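Local coordinates for protein kinase A regulatory subunit, putative (Trypanosoma cruzi, PDB 6FTF) that probably restrains the catalytic subunit of a cAMP-independent protein kinase A, and binds a nucleoside analogue in each of its two cyclic nucleotide-binding domains, at residues E111-L114 and V120-T123. Residues are numbered along the deposited sequence; the frame is centred on the assembly and turned at random.
Sequences ELEL and VVAT. With 7CI (7-cyano-7-deazainosine), chain F.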
ATOM      1  N   GLU A 111      10.299 -11.357   1.423  1.00 11.15           N
ATOM      2  CA  GLU A 111       9.002 -11.763   0.909  1.00 10.97           C
ATOM      3  C   GLU A 111       9.093 -12.399  -0.467  1.00 11.87           C
ATOM      4  O   GLU A 111       8.274 -13.252  -0.796  1.00 12.11           O
ATOM      5  CB  GLU A 111       8.041 -10.569   0.913  1.00 12.45           C
ATOM      6  CG  GLU A 111       8.081  -9.650  -0.293  1.00 12.16           C
ATOM      7  CD  GLU A 111       9.361  -8.877  -0.487  1.00 11.49           C
ATOM      8  OE1 GLU A 111       9.540  -8.382  -1.638  1.00 11.57           O
ATOM      9  OE2 GLU A 111      10.157  -8.733   0.466  1.00 11.44           O
ATOM     10  N   LEU A 112      10.068 -11.996  -1.270  0.71  9.99           N
ATOM     11  CA  LEU A 112      10.213 -12.571  -2.601  0.71 12.18           C
ATOM     12  C   LEU A 112      10.483 -14.066  -2.503  0.71 11.90           C
ATOM     13  O   LEU A 112       9.879 -14.881  -3.217  0.71 13.96           O
ATOM     14  CB  LEU A 112      11.362 -11.848  -3.301  0.71 14.06           C
ATOM     15  CG  LEU A 112      11.617 -12.045  -4.788  0.71 13.51           C
ATOM     16  CD1 LEU A 112      10.430 -11.639  -5.616  0.71 14.98           C
ATOM     17  CD2 LEU A 112      12.798 -11.190  -5.177  0.71 13.99           C
ATOM     18  N   GLU A 113      11.365 -14.439  -1.578  1.00 11.09           N
ATOM     19  CA  GLU A 113      11.742 -15.823  -1.383  1.00 11.03           C
ATOM     20  C   GLU A 113      10.601 -16.649  -0.808  1.00 11.81           C
ATOM     21  O   GLU A 113      10.429 -17.813  -1.179  1.00 12.92           O
ATOM     22  CB  GLU A 113      12.933 -15.861  -0.436  1.00 11.81           C
ATOM     23  CG  GLU A 113      14.205 -15.281  -1.032  1.00 12.07           C
ATOM     24  CD  GLU A 113      14.223 -13.767  -1.213  1.00 11.35           C
ATOM     25  OE1 GLU A 113      13.494 -13.036  -0.487  1.00 11.33           O
ATOM     26  OE2 GLU A 113      14.980 -13.290  -2.078  1.00 11.99           O
ATOM     27  N   LEU A 114       9.831 -16.077   0.125  1.00 11.26           N
ATOM     28  CA  LEU A 114       8.719 -16.804   0.732  1.00 11.54           C
ATOM     29  C   LEU A 114       7.543 -16.947  -0.220  1.00 12.19           C
ATOM     30  O   LEU A 114       6.905 -18.002  -0.264  1.00 13.58           O
ATOM     31  CB  LEU A 114       8.292 -16.116   2.025  1.00 11.76           C
ATOM     32  CG  LEU A 114       9.280 -16.243   3.175  1.00 11.19           C
ATOM     33  CD1 LEU A 114       8.897 -15.326   4.309  1.00 14.97           C
ATOM     34  CD2 LEU A 114       9.348 -17.666   3.646  1.00 17.98           C
ATOM     35  N   VAL A 120      17.595 -16.915  -1.743  1.00 14.07           N
ATOM     36  CA  VAL A 120      17.687 -15.462  -1.667  1.00 13.65           C
ATOM     37  C   VAL A 120      18.152 -14.889  -2.995  1.00 13.29           C
ATOM     38  O   VAL A 120      19.204 -15.267  -3.521  1.00 14.38           O
ATOM     39  CB  VAL A 120      18.602 -15.043  -0.504  1.00 12.60           C
ATOM     40  CG1 VAL A 120      18.791 -13.543  -0.503  1.00 13.78           C
ATOM     41  CG2 VAL A 120      18.009 -15.525   0.830  1.00 14.55           C
ATOM     42  N   VAL A 121      17.381 -13.936  -3.515  1.00 13.47           N
ATOM     43  CA  VAL A 121      17.667 -13.366  -4.826  1.00 15.81           C
ATOM     44  C   VAL A 121      18.726 -12.273  -4.743  1.00 15.65           C
ATOM     45  O   VAL A 121      19.623 -12.196  -5.594  1.00 19.02           O
ATOM     46  CB  VAL A 121      16.359 -12.852  -5.450  1.00 15.80           C
ATOM     47  CG1 VAL A 121      16.613 -12.122  -6.764  1.00 19.81           C
ATOM     48  CG2 VAL A 121      15.383 -14.009  -5.665  1.00 17.49           C
ATOM     49  N   ALA A 122      18.634 -11.398  -3.748  1.00 13.76           N
ATOM     50  CA  ALA A 122      19.526 -10.256  -3.614  1.00 13.86           C
ATOM     51  C   ALA A 122      20.045 -10.170  -2.186  1.00 12.79           C
ATOM     52  O   ALA A 122      19.387 -10.610  -1.238  1.00 14.30           O
ATOM     53  CB  ALA A 122      18.805  -8.944  -3.941  1.00 14.41           C
ATOM     54  N   THR A 123      21.249  -9.630  -2.042  1.00 13.71           N
ATOM     55  CA  THR A 123      21.796  -9.371  -0.724  1.00 14.29           C
ATOM     56  C   THR A 123      21.136  -8.148  -0.105  1.00 13.83           C
ATOM     57  O   THR A 123      20.856  -7.158  -0.785  1.00 14.75           O
ATOM     58  CB  THR A 123      23.305  -9.200  -0.842  1.00 15.21           C
ATOM     59  OG1 THR A 123      23.852 -10.463  -1.209  1.00 17.17           O
ATOM     60  CG2 THR A 123      23.933  -8.739   0.466  1.00 16.21           C
TER
HETATM   61  C1  7CI F 605      14.281  -7.464  -1.748  1.00 11.60           C
HETATM   62  N1  7CI F 605      14.395  -7.298  -3.231  1.00 11.23           N
HETATM   63  O1  7CI F 605      15.429  -8.158  -1.285  1.00 10.93           O
HETATM   64  C2  7CI F 605      14.035  -6.194  -3.889  1.00 11.02           C
HETATM   65  N2  7CI F 605      13.472  -5.045  -3.437  1.00 12.11           N
HETATM   66  O2  7CI F 605      12.623  -7.843  -0.160  1.00 11.22           O
HETATM   67  C3  7CI F 605      13.180  -4.087  -4.334  1.00 11.97           C
HETATM   68  N3  7CI F 605      13.458  -4.270  -5.695  1.00 13.86           N
HETATM   69  O3  7CI F 605      12.882 -10.432  -0.436  1.00 10.94           O
HETATM   70  C4  7CI F 605      14.017  -5.418  -6.162  1.00 13.00           C
HETATM   71  N4  7CI F 605      15.774  -8.953  -7.521  1.00 23.08           N
HETATM   72  C5  7CI F 605      14.334  -6.440  -5.267  1.00 12.99           C
HETATM   73  O5  7CI F 605      14.222  -5.498  -7.408  1.00 18.63           O
HETATM   74  C6  7CI F 605      14.928  -7.755  -5.382  1.00 13.23           C
HETATM   75  C7  7CI F 605      14.949  -8.220  -4.059  1.00 12.93           C
HETATM   76  C8  7CI F 605      15.392  -8.408  -6.552  1.00 17.72           C
HETATM   77  C9  7CI F 605      13.128  -8.268  -1.359  1.00 10.24           C
HETATM   78  C10 7CI F 605      13.674  -9.597  -1.288  1.00 10.19           C
HETATM   79  C11 7CI F 605      15.029  -9.355  -0.655  1.00 10.57           C
HETATM   80  C12 7CI F 605      16.086 -10.516  -0.937  1.00 11.42           C
HETATM   81  O4  7CI F 605      16.089 -10.841  -2.311  1.00 11.79           O
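Glu113 reaches from the short helix 111-116 to the backbone of Val121, and both segments belong to the phosphate binding cassette of a cyclic nucleotide-binding domain, the helix and following loop that in cAMP-binding relatives hold the ribose and cyclic phosphate. Here the ligand is 7-cyano-7-deazainosine, a nucleoside without phosphate, and the carboxylate of Glu113 meets two of its sugar hydroxyls, O3 and O4. With CG anti to the carbonyl carbon (chi1 -68°) and a bend at chi2, the chain lays Glu113 CG 3.5 Å from Val120 CA and turns both oxygens toward the ligand. OE1 accepts a hydrogen bond from O3 of the nucleoside. Glu113 OE2 takes two: O4 of the nucleoside, the hydroxyl on C12, at 2.7 Å, and Val121 N at 2.9 Å. The second is almost straight, 170° at the hydrogen, and comes to the anti side of OE2, 15° out of the carboxylate plane. Three donors thus fix the rotation of the carboxylate, and Val121 N, which does not bond the ligand itself, helps hold it in position for the sugar. O4 in turn accepts a hydrogen bond from Ala122 N, so helix and loop close on the same hydroxyl. On the helix side, Glu111 OE2 accepts from O2, while its OE1 is held by Tyr172 OH.

Beside this polar network lies a small apolar contact. In one of its two modelled positions Leu112 brings its methyl CD2 to 3.9 Å from Val121 CG2, the two side chains crossing at about a right angle, and the same methyl packs near C7 of the deazapurine. Lys95, whose NZ hydrogen-bonds the ligand, also packs against Val121. The other methyl of that valine, Val121 CG1, sits 3.4 Å from the nitrile nitrogen N4 of the nucleoside.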